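Local coordinates for protein PHB depolymerase (Penicillium funiculosum, PDB 2D81) that hydrolyses the ester bonds of the biopolyester polyhydroxybutyrate as a depolymerase with a circularly permuted alpha/beta hydrolase fold, at residues 57-62 with 285-290; 91-96 with 114-119; 189-194 with 257-262. One frame throughout, in Å; residues are numbered along the deposited sequence.

Contact 1: residues 57-62 with 285-290; sequences TSCMYN and WDWVGW. With RB3 ((1R)-3-{[(1R)-3-methoxy-1-methyl-3-oxopropyl]oxy}-1-methyl-3-oxopropyl (3R)-3-hydroxybutanoate), chain C.
C59 and M60 meet the indole of W287 at its six-membered rim, an apolar contact made close to the ring plane. C59 CB lies 3.7 Å from W287 CZ3, and M60 CG comes within 4.0 Å of W287 CH2. M60 SD adds an edge-on Met-aromatic contact, 5.4 Å from the centroid of the six-membered ring of W287. A chi1 of 62° puts W287 CG between the backbone N and the carbonyl carbon, with the six-membered rim turned to C59 and M60 and NE1 to the ligand. V288 CG1 lies over the centre of one face of the W287 ring, 3.7 Å above the plane; the indole also stacks on Y23 of helix 20-31.

The two loops line the pocket for the (R)-3-hydroxybutyrate trimer, probably where this alpha/beta hydrolase receives its polyester chain. The same indole that packs on C59 gives its NE1-H to the ester carbonyl O1B of the ligand at 2.9 Å, with an N-H...O angle of 157°. M60, its chain bent at chi3, brings CE to 3.2 Å from the ester oxygen O3A of the ligand. A ligand methyl is held by apolar contacts: V288 CG1 and W290 CH2 each lie 3.8 Å from C4B, W290 meeting it obliquely.

Behind the pocket wall, D286 OD1 accepts from V288 N in an Asx turn and from G289 N in an Asx motif; W290 N adds a third bond, consistent with holding the turn that presents V288 and W290 to the ligand. The covalent tie is on the other loop, a disulfide from C59 SG to C50.

Contact 2: residues 91-96 with 114-119; sequences RKIYMW and AQLGNF. With NAG (2-acetamido-2-deoxy-beta-D-glucopyranose), chain B.
I93 and L116 touch through methyl groups alone, I93 CG2 to L116 CD1 at 4.0 Å, their side chains crossing obliquely. I93 CG2 stands anti to its own backbone N, which brings this methyl nearest to the leucine. M95, two residues further along the strand, brings SD to 4.4 Å from the same L116 CD1, so one leucine methyl is shared by two strand residues.

This is the first half of a beta-alpha-beta crossover: strand 92-98 leads into helix 106-116, which packs back on the strand through L116 before the chain continues to the neighbouring parallel strand 125-130.

Further out, N118, following L116 by two residues, bonds through ND2 to Q115 O at 3.0 Å while its backbone N reaches the same oxygen from the same face. Q115 NE2 bonds to Y48 O. At the strand's start K92 lies beside the protein's own glycan, K92 CD 3.2 Å from NAG O5, while its curled chain lets NZ bond to W171 O and lie against the W171 ring as a cation-pi pair. With an alanine here the W171 carbonyl and ring would probably lose their cationic partner, and the sugar the methylenes it rests beside.

Contact 3: residues 189-194 with 257-262; sequences LSFAQS and IILYPQ
F191 and L259 meet from two strands that are not neighbours: strand 205-210 runs between strands 187-192 and 256-260 in the sheet, and the contact reaches past it. From CB the F191 side chain sets CG between the backbone N and the carbonyl carbon (chi1 69°), which swings the ring off the strand and toward L259. The far end of the ring does the touching. CE2 lies 3.6 Å from L259 CD1, and CZ 3.8 Å from the same methyl, approached obliquely and with the side chains at about a right angle. L259 CG is anti to the backbone N (chi1 171°), sending CD1 to the ring.

Beyond the strand Q193, centre of an inverse gamma turn, stretches its chain from CG toward the other segment and brings its amide carbon CD 3.7 Å from Q262 N. Q262 is itself braced, its NE2 bonding to Y260 O at 3.0 Å from above the carbonyl plane. Q309 of helix 301-314 touches F191, Q193, L259 and P261, covering the contact from the helix layer.

The joint is therefore apolar where F191 reaches across to L259 and polar at the loop end, where the Q193 amide lies beside the backbone of Q262.

In the fold
Contacts 2 and 3 both reach the eight-stranded mixed sheet, the core of the alpha/beta hydrolase fold; contact 1 joins two loops outside it. Along the chain contact 1 spans the whole set: its segments 57-62 and 285-290 come first and last, with contact 2 and then contact 3 completed between them. Contact 2 lies at strand 92-98, near one edge of the sheet, and contact 3 at strands 187-192 and 256-260, toward the other, their centres about 27 Å apart on opposite sides of the chain's centre. Contact 1 sits about 19 Å from contact 2 and about 25 Å from contact 3, centre to centre, yet touches the latter through W285 packed on P261 and Q262, joining the loop that carries W287, V288 and W290 of the ligand pocket to the chain after strand 256-260.

Contact 1: residues 57-62 with 285-290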
loop_
_atom_site.group_PDB
_atom_site.type_symbol
_atom_site.label_atom_id
_atom_site.label_comp_id
_atom_site.label_asym_id
_atom_site.label_seq_id
_atom_site.Cartn_x
_atom_site.Cartn_y
_atom_site.Cartn_z
ATOM N N THR A 57 16.549 4.457 9.490
ATOM C CA THR A 57 17.122 5.433 8.563
ATOM C C THR A 57 18.080 4.770 7.577
ATOM O O THR A 57 18.362 5.319 6.512
ATOM C CB THR A 57 17.878 6.572 9.299
ATOM O OG1 THR A 57 18.928 6.020 10.100
ATOM C CG2 THR A 57 16.925 7.365 10.184
ATOM N N SER A 58 18.577 3.587 7.929
ATOM C CA SER A 58 19.385 2.802 7.002
ATOM C C SER A 58 18.511 2.218 5.898
ATOM O O SER A 58 19.019 1.745 4.883
ATOM C CB SER A 58 20.103 1.667 7.739
ATOM O OG SER A 58 21.104 2.168 8.609
ATOM N N CYS A 59 17.197 2.247 6.115
ATOM C CA CYS A 59 16.229 1.825 5.107
ATOM C C CYS A 59 15.655 3.057 4.405
ATOM O O CYS A 59 14.568 3.009 3.830
ATOM C CB CYS A 59 15.099 1.009 5.763
ATOM S SG CYS A 59 15.674 -0.545 6.530
ATOM N N MET A 60 16.405 4.156 4.451
ATOM C CA MET A 60 15.983 5.410 3.838
ATOM C C MET A 60 17.158 6.156 3.215
ATOM O O MET A 60 18.287 5.672 3.219
ATOM C CB MET A 60 15.314 6.310 4.882
ATOM C CG MET A 60 14.016 5.764 5.449
ATOM S SD MET A 60 13.331 6.849 6.729
ATOM C CE MET A 60 12.846 8.249 5.741
ATOM N N TYR A 61 16.872 7.335 2.672
ATOM C CA TYR A 61 17.904 8.255 2.209
ATOM C C TYR A 61 18.829 7.614 1.178
ATOM O O TYR A 61 20.021 7.921 1.100
ATOM C CB TYR A 61 18.683 8.778 3.419
ATOM C CG TYR A 61 17.757 9.373 4.458
ATOM C CD1 TYR A 61 17.753 8.907 5.773
ATOM C CD2 TYR A 61 16.834 10.357 4.107
ATOM C CE1 TYR A 61 16.845 9.403 6.709
ATOM C CE2 TYR A 61 15.925 10.858 5.034
ATOM C CZ TYR A 61 15.933 10.376 6.331
ATOM O OH TYR A 61 15.019 10.857 7.240
ATOM N N ASN A 62 18.245 6.724 0.383
ATOM C CA ASN A 62 18.905 6.090 -0.751
ATOM C C ASN A 62 20.163 5.337 -0.355
ATOM O O ASN A 62 21.124 5.265 -1.116
ATOM C CB ASN A 62 19.229 7.126 -1.831
ATOM C CG ASN A 62 19.379 6.497 -3.205
ATOM O OD1 ASN A 62 18.696 5.522 -3.528
ATOM N ND2 ASN A 62 20.259 7.062 -4.026
ATOM N N TRP A 285 2.248 4.551 8.254
ATOM C CA TRP A 285 1.944 3.154 8.547
ATOM C C TRP A 285 3.138 2.507 9.230
ATOM O O TRP A 285 4.282 2.908 9.012
ATOM C CB TRP A 285 1.599 2.393 7.264
ATOM C CG TRP A 285 0.365 2.913 6.619
ATOM C CD1 TRP A 285 0.285 3.749 5.542
ATOM C CD2 TRP A 285 -0.977 2.695 7.061
ATOM N NE1 TRP A 285 -1.030 4.069 5.289
ATOM C CE2 TRP A 285 -1.824 3.435 6.208
ATOM C CE3 TRP A 285 -1.547 1.948 8.101
ATOM C CZ2 TRP A 285 -3.213 3.451 6.362
ATOM C CZ3 TRP A 285 -2.929 1.962 8.254
ATOM C CH2 TRP A 285 -3.745 2.709 7.389
ATOM N N ASP A 286 2.867 1.508 10.063
ATOM C CA ASP A 286 3.891 0.962 10.948
ATOM C C ASP A 286 4.801 -0.057 10.260
ATOM O O ASP A 286 4.435 -1.222 10.097
ATOM C CB ASP A 286 3.228 0.325 12.169
ATOM C CG ASP A 286 4.227 -0.074 13.234
ATOM O OD1 ASP A 286 5.428 0.234 13.074
ATOM O OD2 ASP A 286 3.806 -0.693 14.231
ATOM N N TRP A 287 5.988 0.391 9.861
ATOM C CA TRP A 287 7.017 -0.509 9.343
ATOM C C TRP A 287 8.273 -0.504 10.221
ATOM O O TRP A 287 9.337 -0.973 9.804
ATOM C CB TRP A 287 7.391 -0.125 7.904
ATOM C CG TRP A 287 7.977 1.253 7.752
ATOM C CD1 TRP A 287 7.308 2.445 7.807
ATOM C CD2 TRP A 287 9.356 1.577 7.530
ATOM N NE1 TRP A 287 8.187 3.490 7.630
ATOM C CE2 TRP A 287 9.450 2.985 7.460
ATOM C CE3 TRP A 287 10.522 0.813 7.383
ATOM C CZ2 TRP A 287 10.664 3.646 7.251
ATOM C CZ3 TRP A 287 11.732 1.471 7.177
ATOM C CH2 TRP A 287 11.791 2.875 7.112
ATOM N N VAL A 288 8.151 0.012 11.441
ATOM C CA VAL A 288 9.312 0.131 12.326
ATOM C C VAL A 288 9.078 -0.451 13.716
ATOM O O VAL A 288 10.020 -0.594 14.501
ATOM C CB VAL A 288 9.752 1.604 12.480
ATOM C CG1 VAL A 288 10.139 2.167 11.126
ATOM C CG2 VAL A 288 8.628 2.426 13.107
ATOM N N GLY A 289 7.824 -0.778 14.015
ATOM C CA GLY A 289 7.501 -1.406 15.284
ATOM C C GLY A 289 6.903 -0.482 16.333
ATOM O O GLY A 289 6.965 -0.782 17.529
ATOM N N TRP A 290 6.320 0.636 15.902
ATOM C CA TRP A 290 5.636 1.536 16.832
ATOM C C TRP A 290 4.619 0.794 17.693
ATOM O O TRP A 290 4.559 0.978 18.909
ATOM C CB TRP A 290 4.899 2.648 16.079
ATOM C CG TRP A 290 5.758 3.757 15.570
ATOM C CD1 TRP A 290 6.583 4.563 16.302
ATOM C CD2 TRP A 290 5.830 4.227 14.223
ATOM N NE1 TRP A 290 7.162 5.513 15.491
ATOM C CE2 TRP A 290 6.716 5.327 14.208
ATOM C CE3 TRP A 290 5.229 3.826 13.023
ATOM C CZ2 TRP A 290 7.018 6.030 13.039
ATOM C CZ3 TRP A 290 5.528 4.525 11.858
ATOM C CH2 TRP A 290 6.416 5.616 11.876
HETATM O O1M RB3 C . 9.863 10.500 4.464
HETATM C C1A RB3 C . 8.914 9.688 4.538
HETATM O O1A RB3 C . 7.783 9.925 5.014
HETATM C C2A RB3 C . 9.163 8.279 3.995
HETATM C C3A RB3 C . 8.908 7.216 5.066
HETATM C C4A RB3 C . 9.198 5.840 4.464
HETATM O O3A RB3 C . 9.786 7.448 6.180
HETATM C C1B RB3 C . 9.189 7.190 7.376
HETATM O O1B RB3 C . 8.226 6.429 7.447
HETATM C C2B RB3 C . 9.747 7.875 8.626
HETATM C C3B RB3 C . 9.265 7.238 9.933
HETATM C C4B RB3 C . 9.756 5.795 10.065
HETATM O O3B RB3 C . 9.784 7.995 11.038
HETATM C C1C RB3 C . 8.999 9.061 11.353
HETATM O O1C RB3 C . 8.405 9.678 10.470
HETATM C C2C RB3 C . 8.878 9.488 12.818
HETATM C C3C RB3 C . 9.372 10.923 13.014
HETATM C C4C RB3 C . 9.274 11.328 14.486
HETATM O O3C RB3 C . 10.722 11.031 12.556
#

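Contact 2: residues 91-96 with 114-119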
loop_
_atom_site.group_PDB
_atom_site.type_symbol
_atom_site.label_atom_id
_atom_site.label_comp_id
_atom_site.label_asym_id
_atom_site.label_seq_id
_atom_site.Cartn_x
_atom_site.Cartn_y
_atom_site.Cartn_z
ATOM N N ARG A 91 2.419 -14.515 -7.639
ATOM C CA ARG A 91 1.853 -13.193 -7.405
ATOM C C ARG A 91 2.396 -12.209 -8.430
ATOM O O ARG A 91 3.561 -12.287 -8.824
ATOM C CB ARG A 91 2.211 -12.710 -5.996
ATOM C CG ARG A 91 1.621 -13.562 -4.879
ATOM C CD ARG A 91 0.127 -13.317 -4.723
ATOM N NE ARG A 91 -0.467 -14.169 -3.695
ATOM C CZ ARG A 91 -0.824 -15.436 -3.882
ATOM N NH1 ARG A 91 -1.351 -16.130 -2.881
ATOM N NH2 ARG A 91 -0.667 -16.008 -5.067
ATOM N N LYS A 92 1.544 -11.286 -8.863
ATOM C CA LYS A 92 1.988 -10.168 -9.683
ATOM C C LYS A 92 2.516 -9.087 -8.752
ATOM O O LYS A 92 1.812 -8.641 -7.845
ATOM C CB LYS A 92 0.827 -9.616 -10.516
ATOM C CG LYS A 92 0.173 -10.640 -11.433
ATOM C CD LYS A 92 1.162 -11.195 -12.441
ATOM C CE LYS A 92 1.571 -10.143 -13.458
ATOM N NZ LYS A 92 0.432 -9.779 -14.342
ATOM N N ILE A 93 3.760 -8.671 -8.971
ATOM C CA ILE A 93 4.385 -7.681 -8.106
ATOM C C ILE A 93 4.866 -6.498 -8.926
ATOM O O ILE A 93 5.656 -6.652 -9.860
ATOM C CB ILE A 93 5.576 -8.290 -7.332
ATOM C CG1 ILE A 93 5.090 -9.464 -6.480
ATOM C CG2 ILE A 93 6.226 -7.230 -6.443
ATOM C CD1 ILE A 93 6.194 -10.196 -5.745
ATOM N N TYR A 94 4.361 -5.320 -8.576
ATOM C CA TYR A 94 4.720 -4.075 -9.241
ATOM C C TYR A 94 5.556 -3.223 -8.293
ATOM O O TYR A 94 5.214 -3.073 -7.124
ATOM C CB TYR A 94 3.456 -3.307 -9.638
ATOM C CG TYR A 94 3.731 -1.912 -10.156
ATOM C CD1 TYR A 94 4.044 -1.691 -11.495
ATOM C CD2 TYR A 94 3.709 -0.815 -9.294
ATOM C CE1 TYR A 94 4.327 -0.410 -11.963
ATOM C CE2 TYR A 94 3.994 0.466 -9.750
ATOM C CZ TYR A 94 4.302 0.661 -11.085
ATOM O OH TYR A 94 4.592 1.924 -11.537
ATOM N N MET A 95 6.652 -2.671 -8.801
ATOM C CA MET A 95 7.527 -1.817 -8.003
ATOM C C MET A 95 7.919 -0.568 -8.781
ATOM O O MET A 95 8.183 -0.636 -9.982
ATOM C CB MET A 95 8.782 -2.588 -7.587
ATOM C CG MET A 95 8.512 -3.663 -6.548
ATOM S SD MET A 95 9.956 -4.676 -6.206
ATOM C CE MET A 95 9.816 -5.869 -7.535
ATOM N N TRP A 96 7.947 0.572 -8.096
ATOM C CA TRP A 96 8.257 1.850 -8.731
ATOM C C TRP A 96 9.151 2.701 -7.848
ATOM O O TRP A 96 8.993 2.731 -6.630
ATOM C CB TRP A 96 6.974 2.637 -9.023
ATOM C CG TRP A 96 7.230 4.000 -9.619
ATOM C CD1 TRP A 96 7.415 4.296 -10.942
ATOM C CD2 TRP A 96 7.365 5.241 -8.910
ATOM N NE1 TRP A 96 7.659 5.639 -11.099
ATOM C CE2 TRP A 96 7.633 6.244 -9.869
ATOM C CE3 TRP A 96 7.287 5.603 -7.556
ATOM C CZ2 TRP A 96 7.821 7.588 -9.520
ATOM C CZ3 TRP A 96 7.477 6.943 -7.208
ATOM C CH2 TRP A 96 7.740 7.917 -8.189
ATOM N N ALA A 114 15.475 -7.294 -4.925
ATOM C CA ALA A 114 16.406 -8.401 -4.731
ATOM C C ALA A 114 15.840 -9.388 -3.720
ATOM O O ALA A 114 15.930 -10.607 -3.898
ATOM C CB ALA A 114 17.745 -7.872 -4.250
ATOM N N GLN A 115 15.258 -8.851 -2.654
ATOM C CA GLN A 115 14.696 -9.682 -1.596
ATOM C C GLN A 115 13.561 -10.555 -2.123
ATOM O O GLN A 115 13.553 -11.767 -1.912
ATOM C CB GLN A 115 14.180 -8.802 -0.459
ATOM C CG GLN A 115 13.477 -9.570 0.646
ATOM C CD GLN A 115 12.856 -8.651 1.673
ATOM O OE1 GLN A 115 12.100 -7.744 1.329
ATOM N NE2 GLN A 115 13.166 -8.885 2.946
ATOM N N LEU A 116 12.603 -9.935 -2.803
ATOM C CA LEU A 116 11.462 -10.666 -3.346
ATOM C C LEU A 116 11.894 -11.612 -4.461
ATOM O O LEU A 116 11.230 -12.612 -4.722
ATOM C CB LEU A 116 10.399 -9.686 -3.863
ATOM C CG LEU A 116 9.729 -8.846 -2.772
ATOM C CD1 LEU A 116 8.764 -7.849 -3.388
ATOM C CD2 LEU A 116 9.003 -9.767 -1.806
ATOM N N GLY A 117 13.014 -11.299 -5.106
ATOM C CA GLY A 117 13.520 -12.155 -6.167
ATOM C C GLY A 117 13.836 -13.566 -5.701
ATOM O O GLY A 117 13.901 -14.501 -6.505
ATOM N N ASN A 118 14.036 -13.724 -4.397
ATOM C CA ASN A 118 14.277 -15.039 -3.816
ATOM C C ASN A 118 13.034 -15.916 -3.864
ATOM O O ASN A 118 13.131 -17.141 -3.761
ATOM C CB ASN A 118 14.737 -14.895 -2.362
ATOM C CG ASN A 118 16.154 -14.382 -2.248
ATOM O OD1 ASN A 118 17.112 -15.132 -2.425
ATOM N ND2 ASN A 118 16.298 -13.094 -1.960
ATOM N N PHE A 119 11.870 -15.292 -4.017
ATOM C CA PHE A 119 10.604 -16.003 -3.860
ATOM C C PHE A 119 9.647 -15.857 -5.039
ATOM O O PHE A 119 8.741 -16.675 -5.202
ATOM C CB PHE A 119 9.897 -15.539 -2.589
ATOM C CG PHE A 119 10.777 -15.546 -1.376
ATOM C CD1 PHE A 119 11.338 -14.364 -0.905
ATOM C CD2 PHE A 119 11.075 -16.739 -0.726
ATOM C CE1 PHE A 119 12.188 -14.367 0.200
ATOM C CE2 PHE A 119 11.925 -16.755 0.382
ATOM C CZ PHE A 119 12.481 -15.567 0.845
HETATM C C1 NAG B . 1.910 -15.088 -13.301
HETATM C C2 NAG B . 1.783 -16.529 -12.776
HETATM C C3 NAG B . 0.455 -17.179 -13.216
HETATM C C4 NAG B . -0.749 -16.236 -13.059
HETATM C C5 NAG B . -0.427 -14.866 -13.646
HETATM C C6 NAG B . -1.546 -13.857 -13.482
HETATM C C7 NAG B . 3.559 -18.162 -12.543
HETATM C C8 NAG B . 4.293 -19.288 -13.254
HETATM N N2 NAG B . 2.890 -17.304 -13.309
HETATM O O3 NAG B . 0.222 -18.346 -12.441
HETATM O O4 NAG B . -1.867 -16.786 -13.737
HETATM O O5 NAG B . 0.738 -14.329 -12.995
HETATM O O6 NAG B . -1.511 -12.888 -14.520
HETATM O O7 NAG B . 3.605 -18.080 -11.315
#

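Contact 3: residues 189-194 with 257-262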
loop_
_atom_site.group_PDB
_atom_site.type_symbol
_atom_site.label_atom_id
_atom_site.label_comp_id
_atom_site.label_asym_id
_atom_site.label_seq_id
_atom_site.Cartn_x
_atom_site.Cartn_y
_atom_site.Cartn_z
ATOM N N LEU A 189 -17.287 6.243 -0.050
ATOM C CA LEU A 189 -17.999 5.975 1.189
ATOM C C LEU A 189 -17.033 6.127 2.361
ATOM O O LEU A 189 -15.826 5.935 2.208
ATOM C CB LEU A 189 -18.573 4.554 1.171
ATOM C CG LEU A 189 -19.512 4.181 0.018
ATOM C CD1 LEU A 189 -19.885 2.711 0.121
ATOM C CD2 LEU A 189 -20.759 5.051 0.062
ATOM N N SER A 190 -17.568 6.483 3.522
ATOM C CA SER A 190 -16.784 6.493 4.750
ATOM C C SER A 190 -17.298 5.405 5.681
ATOM O O SER A 190 -18.480 5.061 5.652
ATOM C CB SER A 190 -16.885 7.856 5.435
ATOM O OG SER A 190 -18.220 8.137 5.810
ATOM N N PHE A 191 -16.408 4.858 6.501
ATOM C CA PHE A 191 -16.799 3.831 7.460
ATOM C C PHE A 191 -15.948 3.935 8.719
ATOM O O PHE A 191 -14.844 4.485 8.689
ATOM C CB PHE A 191 -16.653 2.441 6.829
ATOM C CG PHE A 191 -15.228 2.030 6.576
ATOM C CD1 PHE A 191 -14.497 1.368 7.558
ATOM C CD2 PHE A 191 -14.614 2.315 5.362
ATOM C CE1 PHE A 191 -13.170 0.997 7.335
ATOM C CE2 PHE A 191 -13.288 1.948 5.129
ATOM C CZ PHE A 191 -12.566 1.288 6.118
ATOM N N ALA A 192 -16.465 3.418 9.828
ATOM C CA ALA A 192 -15.735 3.473 11.090
ATOM C C ALA A 192 -14.625 2.430 11.132
ATOM O O ALA A 192 -14.885 1.231 11.014
ATOM C CB ALA A 192 -16.696 3.256 12.255
ATOM N N GLN A 193 -13.384 2.886 11.291
ATOM C CA GLN A 193 -12.286 1.975 11.600
ATOM C C GLN A 193 -12.306 1.693 13.095
ATOM O O GLN A 193 -11.441 2.145 13.848
ATOM C CB GLN A 193 -10.943 2.588 11.193
ATOM C CG GLN A 193 -10.854 2.913 9.712
ATOM C CD GLN A 193 -9.461 3.325 9.286
ATOM O OE1 GLN A 193 -8.759 4.038 10.010
ATOM N NE2 GLN A 193 -9.057 2.893 8.102
ATOM N N SER A 194 -13.324 0.949 13.513
ATOM C CA SER A 194 -13.536 0.637 14.918
ATOM C C SER A 194 -13.418 -0.865 15.126
ATOM O O SER A 194 -13.494 -1.637 14.173
ATOM C CB SER A 194 -14.927 1.093 15.346
ATOM O OG SER A 194 -15.913 0.413 14.591
ATOM N N ILE A 257 -13.428 -2.071 -6.525
ATOM C CA ILE A 257 -13.518 -1.200 -5.361
ATOM C C ILE A 257 -12.101 -0.867 -4.887
ATOM O O ILE A 257 -11.226 -1.733 -4.875
ATOM C CB ILE A 257 -14.297 -1.896 -4.218
ATOM C CG1 ILE A 257 -15.751 -2.125 -4.650
ATOM C CG2 ILE A 257 -14.239 -1.059 -2.947
ATOM C CD1 ILE A 257 -16.584 -2.897 -3.631
ATOM N N ILE A 258 -11.868 0.389 -4.524
ATOM C CA ILE A 258 -10.592 0.774 -3.928
ATOM C C ILE A 258 -10.822 1.105 -2.459
ATOM O O ILE A 258 -11.580 2.018 -2.135
ATOM C CB ILE A 258 -9.980 2.025 -4.609
ATOM C CG1 ILE A 258 -9.937 1.852 -6.132
ATOM C CG2 ILE A 258 -8.578 2.264 -4.067
ATOM C CD1 ILE A 258 -9.030 0.734 -6.622
ATOM N N LEU A 259 -10.172 0.359 -1.570
ATOM C CA LEU A 259 -10.265 0.626 -0.136
ATOM C C LEU A 259 -9.109 1.516 0.300
ATOM O O LEU A 259 -7.951 1.235 -0.016
ATOM C CB LEU A 259 -10.227 -0.688 0.651
ATOM C CG LEU A 259 -10.108 -0.599 2.177
ATOM C CD1 LEU A 259 -11.350 0.071 2.764
ATOM C CD2 LEU A 259 -9.940 -2.002 2.755
ATOM N N TYR A 260 -9.433 2.593 1.011
ATOM C CA TYR A 260 -8.422 3.539 1.485
ATOM C C TYR A 260 -8.386 3.629 3.010
ATOM O O TYR A 260 -9.031 4.499 3.596
ATOM C CB TYR A 260 -8.684 4.955 0.946
ATOM C CG TYR A 260 -8.620 5.121 -0.556
ATOM C CD1 TYR A 260 -9.773 5.021 -1.342
ATOM C CD2 TYR A 260 -7.413 5.412 -1.189
ATOM C CE1 TYR A 260 -9.719 5.215 -2.726
ATOM C CE2 TYR A 260 -7.349 5.604 -2.570
ATOM C CZ TYR A 260 -8.503 5.506 -3.330
ATOM O OH TYR A 260 -8.438 5.695 -4.692
ATOM N N PRO A 261 -7.641 2.734 3.676
ATOM C CA PRO A 261 -7.570 2.793 5.142
ATOM C C PRO A 261 -6.830 4.077 5.525
ATOM O O PRO A 261 -6.042 4.592 4.736
ATOM C CB PRO A 261 -6.766 1.542 5.506
ATOM C CG PRO A 261 -7.009 0.612 4.327
ATOM C CD PRO A 261 -6.928 1.553 3.159
ATOM N N GLN A 262 -7.070 4.593 6.728
ATOM C CA GLN A 262 -6.454 5.857 7.125
ATOM C C GLN A 262 -5.653 5.745 8.415
ATOM O O GLN A 262 -6.162 5.273 9.429
ATOM C CB GLN A 262 -7.520 6.943 7.302
ATOM C CG GLN A 262 -8.365 7.236 6.060
ATOM C CD GLN A 262 -7.541 7.731 4.889
ATOM O OE1 GLN A 262 -6.677 8.593 5.039
ATOM N NE2 GLN A 262 -7.816 7.195 3.707
#